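Local coordinates for glycerol dehydratase (Clostridium butyricum, PDB 1R9D), which probably catalyses the coenzyme B12-independent dehydration of glycerol, as a glycyl-radical enzyme related to pyruvate formate-lyase, at residues 451-456 against 618-623; 459-464 against 485-490; 561-566 against 654-659; 661-666 against 671-676. All blocks are in the same frame, centred on the assembly; numbering follows the deposited sequence.

Contact 1. Residues 451-456 against 618-623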
loop_
_atom_site.group_PDB
_atom_site.type_symbol
_atom_site.label_atom_id
_atom_site.label_comp_id
_atom_site.label_asym_id
_atom_site.label_seq_id
_atom_site.Cartn_x
_atom_site.Cartn_y
_atom_site.Cartn_z
ATOM N N PHE A 451 17.098 21.137 12.298
ATOM C CA PHE A 451 18.245 21.325 11.409
ATOM C C PHE A 451 19.247 22.282 12.060
ATOM O O PHE A 451 18.881 23.377 12.468
ATOM C CB PHE A 451 17.736 21.908 10.088
ATOM C CG PHE A 451 18.769 21.984 9.006
ATOM C CD1 PHE A 451 18.884 20.966 8.064
ATOM C CD2 PHE A 451 19.598 23.097 8.900
ATOM C CE1 PHE A 451 19.807 21.055 7.025
ATOM C CE2 PHE A 451 20.529 23.199 7.864
ATOM C CZ PHE A 451 20.634 22.178 6.924
ATOM N N ASN A 452 20.504 21.857 12.152
ATOM C CA ASN A 452 21.553 22.665 12.781
ATOM C C ASN A 452 22.177 23.664 11.808
ATOM O O ASN A 452 23.050 23.312 11.017
ATOM C CB ASN A 452 22.648 21.749 13.341
ATOM C CG ASN A 452 23.631 22.490 14.228
ATOM O OD1 ASN A 452 23.876 23.684 14.043
ATOM N ND2 ASN A 452 24.212 21.779 15.193
ATOM N N LEU A 453 21.729 24.914 11.876
ATOM C CA LEU A 453 22.246 25.962 11.000
ATOM C C LEU A 453 23.729 26.243 11.237
ATOM O O LEU A 453 24.466 26.553 10.298
ATOM C CB LEU A 453 21.450 27.248 11.202
ATOM C CG LEU A 453 19.950 27.206 10.909
ATOM C CD1 LEU A 453 19.321 28.501 11.414
ATOM C CD2 LEU A 453 19.704 27.014 9.414
ATOM N N ALA A 454 24.167 26.133 12.489
ATOM C CA ALA A 454 25.567 26.388 12.828
ATOM C C ALA A 454 26.521 25.404 12.149
ATOM O O ALA A 454 27.640 25.764 11.778
ATOM C CB ALA A 454 25.753 26.345 14.345
ATOM N N ARG A 455 26.084 24.159 11.988
ATOM C CA ARG A 455 26.913 23.149 11.340
ATOM C C ARG A 455 27.155 23.498 9.880
ATOM O O ARG A 455 28.187 23.144 9.320
ATOM C CB ARG A 455 26.248 21.775 11.444
ATOM C CG ARG A 455 26.324 21.176 12.839
ATOM C CD ARG A 455 27.680 20.524 13.063
ATOM N NE ARG A 455 27.790 19.293 12.286
ATOM C CZ ARG A 455 28.934 18.687 11.988
ATOM N NH1 ARG A 455 30.084 19.195 12.401
ATOM N NH2 ARG A 455 28.926 17.569 11.272
ATOM N N ILE A 456 26.200 24.187 9.257
ATOM C CA ILE A 456 26.353 24.571 7.858
ATOM C C ILE A 456 27.480 25.607 7.741
ATOM O O ILE A 456 28.226 25.618 6.760
ATOM C CB ILE A 456 25.026 25.146 7.284
ATOM C CG1 ILE A 456 23.930 24.074 7.342
ATOM C CG2 ILE A 456 25.224 25.602 5.841
ATOM C CD1 ILE A 456 24.255 22.795 6.564
ATOM N N LEU A 618 17.140 33.171 5.949
ATOM C CA LEU A 618 16.400 33.102 4.695
ATOM C C LEU A 618 16.956 32.064 3.739
ATOM O O LEU A 618 16.208 31.487 2.952
ATOM C CB LEU A 618 16.374 34.473 4.011
ATOM C CG LEU A 618 15.248 35.399 4.482
ATOM C CD1 LEU A 618 15.478 36.827 3.962
ATOM C CD2 LEU A 618 13.911 34.852 3.985
ATOM N N VAL A 619 18.265 31.827 3.784
ATOM C CA VAL A 619 18.864 30.828 2.907
ATOM C C VAL A 619 18.253 29.468 3.259
ATOM O O VAL A 619 17.904 28.683 2.377
ATOM C CB VAL A 619 20.392 30.778 3.079
ATOM C CG1 VAL A 619 20.978 29.608 2.298
ATOM C CG2 VAL A 619 20.999 32.098 2.587
ATOM N N TYR A 620 18.127 29.200 4.555
ATOM C CA TYR A 620 17.521 27.952 5.017
ATOM C C TYR A 620 16.047 27.911 4.596
ATOM O O TYR A 620 15.577 26.936 4.007
ATOM C CB TYR A 620 17.606 27.867 6.541
ATOM C CG TYR A 620 16.770 26.751 7.130
ATOM C CD1 TYR A 620 17.162 25.417 7.002
ATOM C CD2 TYR A 620 15.572 27.028 7.782
ATOM C CE1 TYR A 620 16.380 24.384 7.510
ATOM C CE2 TYR A 620 14.774 25.995 8.298
ATOM C CZ TYR A 620 15.190 24.678 8.155
ATOM O OH TYR A 620 14.424 23.650 8.667
ATOM N N CYS A 621 15.325 28.984 4.892
ATOM C CA CYS A 621 13.902 29.049 4.575
ATOM C C CYS A 621 13.586 28.872 3.087
ATOM O O CYS A 621 12.630 28.178 2.734
ATOM C CB CYS A 621 13.310 30.365 5.097
ATOM S SG CYS A 621 13.280 30.509 6.929
ATOM N N ARG A 622 14.385 29.484 2.217
ATOM C CA ARG A 622 14.154 29.367 0.777
ATOM C C ARG A 622 14.374 27.944 0.275
ATOM O O ARG A 622 13.717 27.509 -0.672
ATOM C CB ARG A 622 15.060 30.324 -0.003
ATOM C CG ARG A 622 14.811 31.797 0.280
ATOM C CD ARG A 622 15.783 32.659 -0.512
ATOM N NE ARG A 622 15.731 34.066 -0.127
ATOM C CZ ARG A 622 16.781 34.752 0.314
ATOM N NH1 ARG A 622 17.966 34.160 0.427
ATOM N NH2 ARG A 622 16.649 36.031 0.640
ATOM N N GLU A 623 15.299 27.220 0.897
ATOM C CA GLU A 623 15.544 25.844 0.494
ATOM C C GLU A 623 14.351 24.974 0.894
ATOM O O GLU A 623 13.855 24.191 0.090
ATOM C CB GLU A 623 16.818 25.289 1.147
ATOM C CG GLU A 623 18.132 25.877 0.634
ATOM C CD GLU A 623 18.280 25.797 -0.875
ATOM O OE1 GLU A 623 17.961 24.739 -1.462
ATOM O OE2 GLU A 623 18.734 26.796 -1.478
#
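Phe451 and Leu453 sit at the strand-to-helix junction where strand 449-452 gives way to helix 453-461, and together they hold the aromatic side chain of Tyr620 from helix 607-624. The two rings meet obliquely, with centroids 5.2 Å apart and planes at 37°, and slide past each other in opposite directions. One corner of the tyrosine, CE1, lies over a face of the phenylalanine ring, 3.7 Å from Phe451 CG. Tyr620 reaches this place because its CG is anti to the backbone N (chi1 169°). Leu453 comes in at about a right angle to Tyr620 and uses a single methyl, CD2, which lies 3.7 Å from Tyr620 CB and equally near Tyr620 CG, at the root of the ring. Strand 449-452 runs parallel to strand 543-551, to which Phe451 is joined by backbone hydrogen bonds with Gln549 and Val551, and the Tyr620 hydroxyl makes a weak hydrogen bond to Pro548 O of that same strand. Helix 607-624 packs beside this parallel strand pair, which probably belongs to the barrel core of the glycyl-radical enzyme fold; a bound glycerol lies about 12 Å from the Tyr620 side chain. Between the two apolar residues, Asn452 is the N-cap of helix 453-461: its OD1 accepts from Arg455 N at 3.1 Å, with the donor well above the carbonyl plane. Around the aromatic pair, Met495, Phe498 and Met502 of helix 484-516 pack on Phe451, while Val553 and Ile556 of helix 553-569 pack on Leu453.

Contact 2. Residues 459-464 against 485-490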
loop_
_atom_site.group_PDB
_atom_site.type_symbol
_atom_site.label_atom_id
_atom_site.label_comp_id
_atom_site.label_asym_id
_atom_site.label_seq_id
_atom_site.Cartn_x
_atom_site.Cartn_y
_atom_site.Cartn_z
ATOM N N LEU A 459 30.712 23.652 8.044
ATOM C CA LEU A 459 30.985 22.916 6.817
ATOM C C LEU A 459 31.350 23.832 5.654
ATOM O O LEU A 459 31.995 23.396 4.702
ATOM C CB LEU A 459 29.783 22.043 6.441
ATOM C CG LEU A 459 29.561 20.837 7.358
ATOM C CD1 LEU A 459 28.255 20.152 6.983
ATOM C CD2 LEU A 459 30.735 19.865 7.236
ATOM N N THR A 460 30.931 25.093 5.716
ATOM C CA THR A 460 31.271 26.040 4.660
ATOM C C THR A 460 32.757 26.358 4.805
ATOM O O THR A 460 33.510 26.353 3.830
ATOM C CB THR A 460 30.461 27.350 4.783
ATOM O OG1 THR A 460 29.059 27.053 4.718
ATOM C CG2 THR A 460 30.817 28.302 3.649
ATOM N N ILE A 461 33.173 26.623 6.038
ATOM C CA ILE A 461 34.567 26.930 6.317
ATOM C C ILE A 461 35.466 25.733 6.013
ATOM O O ILE A 461 36.605 25.908 5.578
ATOM C CB ILE A 461 34.745 27.368 7.788
ATOM C CG1 ILE A 461 34.140 28.763 7.972
ATOM C CG2 ILE A 461 36.223 27.351 8.175
ATOM C CD1 ILE A 461 34.221 29.299 9.383
ATOM N N ASN A 462 34.954 24.522 6.224
ATOM C CA ASN A 462 35.735 23.315 5.961
ATOM C C ASN A 462 35.418 22.613 4.632
ATOM O O ASN A 462 35.771 21.453 4.439
ATOM C CB ASN A 462 35.585 22.324 7.122
ATOM C CG ASN A 462 36.194 22.848 8.416
ATOM O OD1 ASN A 462 37.257 23.470 8.404
ATOM N ND2 ASN A 462 35.534 22.582 9.539
ATOM N N SER A 463 34.762 23.325 3.719
ATOM C CA SER A 463 34.419 22.783 2.402
ATOM C C SER A 463 33.750 21.408 2.407
ATOM O O SER A 463 34.125 20.531 1.626
ATOM C CB SER A 463 35.669 22.717 1.515
ATOM O OG SER A 463 36.174 24.008 1.240
ATOM N N GLY A 464 32.766 21.221 3.283
ATOM C CA GLY A 464 32.056 19.954 3.344
ATOM C C GLY A 464 32.829 18.786 3.924
ATOM O O GLY A 464 32.351 17.650 3.889
ATOM N N ASP A 485 31.048 37.268 -0.905
ATOM C CA ASP A 485 30.048 36.752 -1.833
ATOM C C ASP A 485 30.322 35.285 -2.139
ATOM O O ASP A 485 29.393 34.486 -2.281
ATOM C CB ASP A 485 30.064 37.555 -3.133
ATOM C CG ASP A 485 29.866 39.038 -2.904
ATOM O OD1 ASP A 485 30.735 39.668 -2.254
ATOM O OD2 ASP A 485 28.840 39.577 -3.370
ATOM N N GLU A 486 31.601 34.934 -2.248
ATOM C CA GLU A 486 31.992 33.555 -2.526
ATOM C C GLU A 486 31.658 32.690 -1.319
ATOM O O GLU A 486 31.344 31.507 -1.453
ATOM C CB GLU A 486 33.494 33.458 -2.800
ATOM C CG GLU A 486 33.971 34.175 -4.053
ATOM C CD GLU A 486 35.473 34.038 -4.244
ATOM O OE1 GLU A 486 36.223 34.412 -3.316
ATOM O OE2 GLU A 486 35.905 33.556 -5.314
ATOM N N PHE A 487 31.741 33.293 -0.138
ATOM C CA PHE A 487 31.443 32.587 1.099
ATOM C C PHE A 487 29.954 32.257 1.166
ATOM O O PHE A 487 29.573 31.123 1.446
ATOM C CB PHE A 487 31.825 33.441 2.306
ATOM C CG PHE A 487 31.694 32.720 3.612
ATOM C CD1 PHE A 487 32.681 31.835 4.035
ATOM C CD2 PHE A 487 30.565 32.891 4.404
ATOM C CE1 PHE A 487 32.547 31.129 5.227
ATOM C CE2 PHE A 487 30.420 32.187 5.602
ATOM C CZ PHE A 487 31.414 31.303 6.012
ATOM N N MET A 488 29.116 33.254 0.906
ATOM C CA MET A 488 27.674 33.056 0.938
ATOM C C MET A 488 27.212 32.045 -0.107
ATOM O O MET A 488 26.209 31.361 0.092
ATOM C CB MET A 488 26.942 34.386 0.732
ATOM C CG MET A 488 27.031 35.337 1.921
ATOM S SD MET A 488 26.461 34.592 3.476
ATOM C CE MET A 488 24.671 34.545 3.204
ATOM N N LYS A 489 27.938 31.953 -1.218
ATOM C CA LYS A 489 27.580 31.001 -2.267
ATOM C C LYS A 489 27.862 29.581 -1.802
ATOM O O LYS A 489 27.089 28.661 -2.082
ATOM C CB LYS A 489 28.358 31.290 -3.552
ATOM C CG LYS A 489 27.943 32.579 -4.220
ATOM C CD LYS A 489 28.615 32.769 -5.567
ATOM C CE LYS A 489 28.139 34.055 -6.230
ATOM N NZ LYS A 489 28.830 34.299 -7.528
ATOM N N ALA A 490 28.972 29.407 -1.090
ATOM C CA ALA A 490 29.346 28.097 -0.572
ATOM C C ALA A 490 28.370 27.705 0.540
ATOM O O ALA A 490 27.977 26.546 0.656
ATOM C CB ALA A 490 30.770 28.135 -0.033
#
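Thr460 lays its methyl group over one face of the Phe487 ring in a CH-pi contact: CG2 stands 4.0 Å from the ring centroid, 22° off the normal and shifted toward the rim, so that Phe487 CE1 is its nearest ring atom at 3.7 Å. The same methyl also meets Ala490 CB, 3.7 Å away and one helical turn further along helix 484-516, and so fits against both residues at once. Ile461 approaches differently, its CG1 lying at the ring edge near the plane, 4.0 Å from Phe487 CE1. In Thr460 the methyl is anti to the backbone N, which sends it across the interface while OG1 stays beside its own helix and bonds to Ile456 O. Just past these residues helix 453-461 ends in a Schellman motif: Gly464 N bonds to Leu459 O at 2.7 Å and Ser463 N to Thr460 O at 3.3 Å, with Ser463 at positive phi. The contact packs the C-terminal turn of one helix on the first turns of the next, across a connection with little regular structure. Leu560 of helix 553-569 adds to the packing on Phe487, and Lys579 and Leu582 of helix 575-583 to that on Ile461.

Contact 3. Residues 561-566 against 654-659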
loop_
_atom_site.group_PDB
_atom_site.type_symbol
_atom_site.label_atom_id
_atom_site.label_comp_id
_atom_site.label_asym_id
_atom_site.label_seq_id
_atom_site.Cartn_x
_atom_site.Cartn_y
_atom_site.Cartn_z
ATOM N N VAL A 561 28.540 37.929 10.075
ATOM C CA VAL A 561 29.049 39.295 10.122
ATOM C C VAL A 561 30.514 39.325 10.549
ATOM O O VAL A 561 31.269 40.211 10.136
ATOM C CB VAL A 561 28.207 40.209 11.060
ATOM C CG1 VAL A 561 28.561 39.961 12.521
ATOM C CG2 VAL A 561 28.441 41.679 10.681
ATOM N N ALA A 562 30.922 38.355 11.362
ATOM C CA ALA A 562 32.309 38.296 11.810
ATOM C C ALA A 562 33.207 37.939 10.628
ATOM O O ALA A 562 34.266 38.537 10.437
ATOM C CB ALA A 562 32.466 37.268 12.924
ATOM N N VAL A 563 32.776 36.965 9.830
ATOM C CA VAL A 563 33.543 36.545 8.663
ATOM C C VAL A 563 33.665 37.703 7.672
ATOM O O VAL A 563 34.755 38.008 7.185
ATOM C CB VAL A 563 32.872 35.329 7.964
ATOM C CG1 VAL A 563 33.506 35.078 6.606
ATOM C CG2 VAL A 563 33.016 34.095 8.834
ATOM N N LYS A 564 32.542 38.356 7.392
ATOM C CA LYS A 564 32.514 39.474 6.458
ATOM C C LYS A 564 33.379 40.661 6.882
ATOM O O LYS A 564 34.110 41.220 6.065
ATOM C CB LYS A 564 31.076 39.960 6.255
ATOM C CG LYS A 564 30.967 41.174 5.341
ATOM C CD LYS A 564 29.538 41.687 5.253
ATOM C CE LYS A 564 29.470 42.994 4.477
ATOM N NZ LYS A 564 30.169 44.107 5.195
ATOM N N LYS A 565 33.291 41.039 8.154
ATOM C CA LYS A 565 34.043 42.179 8.681
ATOM C C LYS A 565 35.508 41.921 9.003
ATOM O O LYS A 565 36.397 42.613 8.503
ATOM C CB LYS A 565 33.376 42.719 9.947
ATOM C CG LYS A 565 32.034 43.388 9.729
ATOM C CD LYS A 565 31.489 43.927 11.049
ATOM C CE LYS A 565 32.412 44.979 11.662
ATOM N NZ LYS A 565 32.372 46.278 10.924
ATOM N N ILE A 566 35.753 40.937 9.860
ATOM C CA ILE A 566 37.107 40.612 10.289
ATOM C C ILE A 566 37.994 40.015 9.205
ATOM O O ILE A 566 39.190 40.297 9.154
ATOM C CB ILE A 566 37.082 39.645 11.496
ATOM C CG1 ILE A 566 36.218 40.228 12.620
ATOM C CG2 ILE A 566 38.497 39.402 12.002
ATOM C CD1 ILE A 566 36.674 41.589 13.111
ATOM N N ALA A 654 33.870 25.012 17.197
ATOM C CA ALA A 654 33.942 26.451 17.421
ATOM C C ALA A 654 33.424 27.181 16.183
ATOM O O ALA A 654 33.650 26.740 15.056
ATOM C CB ALA A 654 35.386 26.866 17.707
ATOM N N THR A 655 32.729 28.294 16.395
ATOM C CA THR A 655 32.189 29.067 15.284
ATOM C C THR A 655 32.763 30.490 15.241
ATOM O O THR A 655 33.263 30.999 16.247
ATOM C CB THR A 655 30.642 29.093 15.351
ATOM O OG1 THR A 655 30.216 29.328 16.700
ATOM C CG2 THR A 655 30.076 27.756 14.869
ATOM N N PRO A 656 32.706 31.143 14.064
ATOM C CA PRO A 656 33.208 32.504 13.819
ATOM C C PRO A 656 32.700 33.619 14.729
ATOM O O PRO A 656 33.278 34.704 14.753
ATOM C CB PRO A 656 32.831 32.756 12.358
ATOM C CG PRO A 656 32.875 31.392 11.758
ATOM C CD PRO A 656 32.189 30.555 12.815
ATOM N N ASP A 657 31.620 33.374 15.462
ATOM C CA ASP A 657 31.091 34.397 16.361
ATOM C C ASP A 657 31.875 34.425 17.674
ATOM O O ASP A 657 31.623 35.268 18.536
ATOM C CB ASP A 657 29.599 34.156 16.639
ATOM C CG ASP A 657 29.315 32.768 17.197
ATOM O OD1 ASP A 657 30.230 31.917 17.177
ATOM O OD2 ASP A 657 28.169 32.529 17.644
ATOM N N GLY A 658 32.818 33.497 17.817
ATOM C CA GLY A 658 33.632 33.435 19.021
ATOM C C GLY A 658 33.197 32.366 20.009
ATOM O O GLY A 658 33.797 32.213 21.079
ATOM N N ARG A 659 32.147 31.631 19.656
ATOM C CA ARG A 659 31.618 30.562 20.500
ATOM C C ARG A 659 32.556 29.353 20.453
ATOM O O ARG A 659 32.983 28.938 19.379
ATOM C CB ARG A 659 30.216 30.161 20.001
ATOM C CG ARG A 659 29.616 28.962 20.713
ATOM C CD ARG A 659 28.316 28.482 20.061
ATOM N NE ARG A 659 28.252 27.023 20.130
ATOM C CZ ARG A 659 28.997 26.212 19.387
ATOM N NH1 ARG A 659 29.850 26.718 18.502
ATOM N NH2 ARG A 659 28.925 24.897 19.557
#
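Pro656 occupies the second position of a type I beta turn, Thr655 to Gly658, and it is this corner that rests on Ala562 and Val563 of helix 553-569. Ala562 CB packs against the turn's backbone, 3.3 Å from Pro656 O, a close approach of the methyl to the carbonyl oxygen. Val563 lies side by side with the proline, both pointing the same way: its CG2 methyl comes 3.8 Å from Pro656 CB, with Pro656 CG slightly farther off. No hydrogen bond passes between 561-566 and 654-659, although Asp657 OD2 makes a weak one to Asn555 nearer the start of the same helix; the turn is also braced by bonds of its own. Gly658 N returns to Thr655 O at 3.0 Å, and Thr655 N bonds to Arg659 O. Asp657 OD1 is gripped twice, from opposite faces of its carboxylate plane: Thr655 OG1 donates to it at 2.6 Å on the syn side, and Arg659 N reaches it at 3.1 Å from above the plane, forming an Asx turn. Arg659 NH1 in turn donates to Thr655 OG1 at 3.2 Å, extending the chain of polar bonds away from the apolar corner. Gly658, with a phi of 101°, adopts a backbone shape that suits a residue without a side chain. The proline is wedged between two helices, since Val457 and Ile461 of helix 453-461 also touch it, while Gly658 O receives a bond from Gln593 of helix 590-597.

Contact 4. Residues 661-666 against 671-676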
loop_
_atom_site.group_PDB
_atom_site.type_symbol
_atom_site.label_atom_id
_atom_site.label_comp_id
_atom_site.label_asym_id
_atom_site.label_seq_id
_atom_site.Cartn_x
_atom_site.Cartn_y
_atom_site.Cartn_z
ATOM N N SER A 661 33.819 25.341 20.889
ATOM C CA SER A 661 33.292 24.029 20.544
ATOM C C SER A 661 32.511 23.383 21.684
ATOM O O SER A 661 32.895 23.478 22.853
ATOM C CB SER A 661 34.442 23.108 20.121
ATOM O OG SER A 661 33.980 21.805 19.806
ATOM N N GLY A 662 31.402 22.737 21.331
ATOM C CA GLY A 662 30.587 22.049 22.315
ATOM C C GLY A 662 29.617 22.888 23.123
ATOM O O GLY A 662 28.815 22.340 23.879
ATOM N N GLN A 663 29.679 24.208 22.975
ATOM C CA GLN A 663 28.786 25.098 23.716
ATOM C C GLN A 663 27.398 25.159 23.083
ATOM O O GLN A 663 27.247 24.942 21.885
ATOM C CB GLN A 663 29.391 26.504 23.794
ATOM C CG GLN A 663 30.650 26.563 24.647
ATOM C CD GLN A 663 30.363 26.231 26.093
ATOM O OE1 GLN A 663 29.662 26.972 26.780
ATOM N NE2 GLN A 663 30.896 25.109 26.563
ATOM N N PRO A 664 26.366 25.450 23.887
ATOM C CA PRO A 664 24.995 25.529 23.371
ATOM C C PRO A 664 24.834 26.560 22.265
ATOM O O PRO A 664 25.576 27.538 22.205
ATOM C CB PRO A 664 24.181 25.921 24.600
ATOM C CG PRO A 664 24.971 25.333 25.739
ATOM C CD PRO A 664 26.389 25.663 25.346
ATOM N N LEU A 665 23.867 26.327 21.386
ATOM C CA LEU A 665 23.566 27.277 20.328
ATOM C C LEU A 665 22.470 28.151 20.933
ATOM O O LEU A 665 21.962 27.848 22.015
ATOM C CB LEU A 665 23.020 26.561 19.089
ATOM C CG LEU A 665 23.937 25.570 18.375
ATOM C CD1 LEU A 665 23.212 25.002 17.154
ATOM C CD2 LEU A 665 25.219 26.268 17.955
ATOM N N ALA A 666 22.112 29.232 20.250
ATOM C CA ALA A 666 21.058 30.117 20.732
ATOM C C ALA A 666 19.699 29.441 20.543
ATOM O O ALA A 666 19.542 28.585 19.670
ATOM C CB ALA A 666 21.094 31.438 19.970
ATOM N N PRO A 671 18.539 36.397 20.808
ATOM C CA PRO A 671 19.966 36.728 20.727
ATOM C C PRO A 671 20.767 35.732 21.572
ATOM O O PRO A 671 20.219 35.132 22.501
ATOM C CB PRO A 671 20.025 38.140 21.310
ATOM C CG PRO A 671 18.696 38.719 20.921
ATOM C CD PRO A 671 17.745 37.570 21.214
ATOM N N SER A 672 22.045 35.546 21.250
ATOM C CA SER A 672 22.897 34.630 22.013
ATOM C C SER A 672 23.099 35.180 23.421
ATOM O O SER A 672 23.029 36.385 23.635
ATOM C CB SER A 672 24.262 34.461 21.337
ATOM O OG SER A 672 24.149 33.773 20.104
ATOM N N ARG A 673 23.368 34.293 24.372
ATOM C CA ARG A 673 23.556 34.696 25.763
ATOM C C ARG A 673 24.575 35.814 25.942
ATOM O O ARG A 673 25.670 35.762 25.382
ATOM C CB ARG A 673 23.981 33.493 26.612
ATOM C CG ARG A 673 25.302 32.883 26.193
ATOM C CD ARG A 673 25.761 31.821 27.180
ATOM N NE ARG A 673 24.892 30.645 27.178
ATOM C CZ ARG A 673 25.175 29.515 27.817
ATOM N NH1 ARG A 673 26.300 29.411 28.510
ATOM N NH2 ARG A 673 24.342 28.485 27.748
ATOM N N GLY A 674 24.191 36.819 26.727
ATOM C CA GLY A 674 25.060 37.949 27.017
ATOM C C GLY A 674 25.394 38.872 25.859
ATOM O O GLY A 674 26.143 39.836 26.036
ATOM N N CYS A 675 24.843 38.597 24.680
ATOM C CA CYS A 675 25.121 39.423 23.510
ATOM C C CYS A 675 24.229 40.647 23.393
ATOM O O CYS A 675 24.630 41.655 22.810
ATOM C CB CYS A 675 25.021 38.583 22.239
ATOM S SG CYS A 675 26.412 37.454 22.042
ATOM N N ASP A 676 23.020 40.554 23.939
ATOM C CA ASP A 676 22.083 41.667 23.903
ATOM C C ASP A 676 22.296 42.536 25.141
ATOM O O ASP A 676 21.723 42.294 26.202
ATOM C CB ASP A 676 20.631 41.153 23.799
ATOM C CG ASP A 676 20.338 39.969 24.721
ATOM O OD1 ASP A 676 21.267 39.205 25.069
ATOM O OD2 ASP A 676 19.153 39.785 25.077
HETATM O O HOH W 1 28.053 26.794 28.809
#
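Ala666 and Ser672 bring two extended lengths of one long loop together, their CA atoms 5.0 Å apart, with no hydrogen bond passing directly between the segments. At this close point Ala666 CB packs against the serine hydroxyl, 3.8 Å from Ser672 OG; both residues also touch Ala554 of helix 553-569. The next residue, Arg673, sends its side chain toward Pro664. Its CG is held between the backbone N and the carbonyl carbon (chi1 62°), and a bend at chi3 (67°) carries the guanidinium across to the proline. There Arg673 NH2 lies 3.8 Å from Pro664 CG, an oblique approach. NH2 is claimed by a salt bridge with Asp778 of helix 773-781, whose side chain is also touched by Pro664. The other terminal nitrogen takes part in a water bridge: one water donates to Gln663 OE1 at 2.6 Å and accepts from Arg673 NH1 at 3.2 Å, joining two groups that are themselves 4.5 Å apart. Cys675 N bonds to Ser672 O at 3.0 Å, closing a turn through Arg673 and Gly674. The polar link between the two segments thus runs through a water, while the arginine's charge is balanced by Asp778; the side chain ties the loop to helix 773-781, a third element, and finds its counter-charge there and not across the contact itself.

In the fold
Contacts 1, 2 and 3 are buried and rest on apolar side chains, whereas contact 4 lies at the surface and combines light packing with a water bridge, its arginine paired with a carboxylate of helix 773-781. Contacts 1 and 2 share helix 453-461, using its beginning and its end, and their centres are 13 Å apart. Contact 3 touches contact 2 where Ile461 meets Pro656, and touches contact 4 through Arg659, which makes a weak hydrogen bond to Pro664 O and packs on Leu665. Leu665 also reaches Asn452 and Ala454 of contact 1. Aromatic rings carry contacts 1 and 2; contact 3 replaces them with a proline on a turn braced by polar bonds of its own.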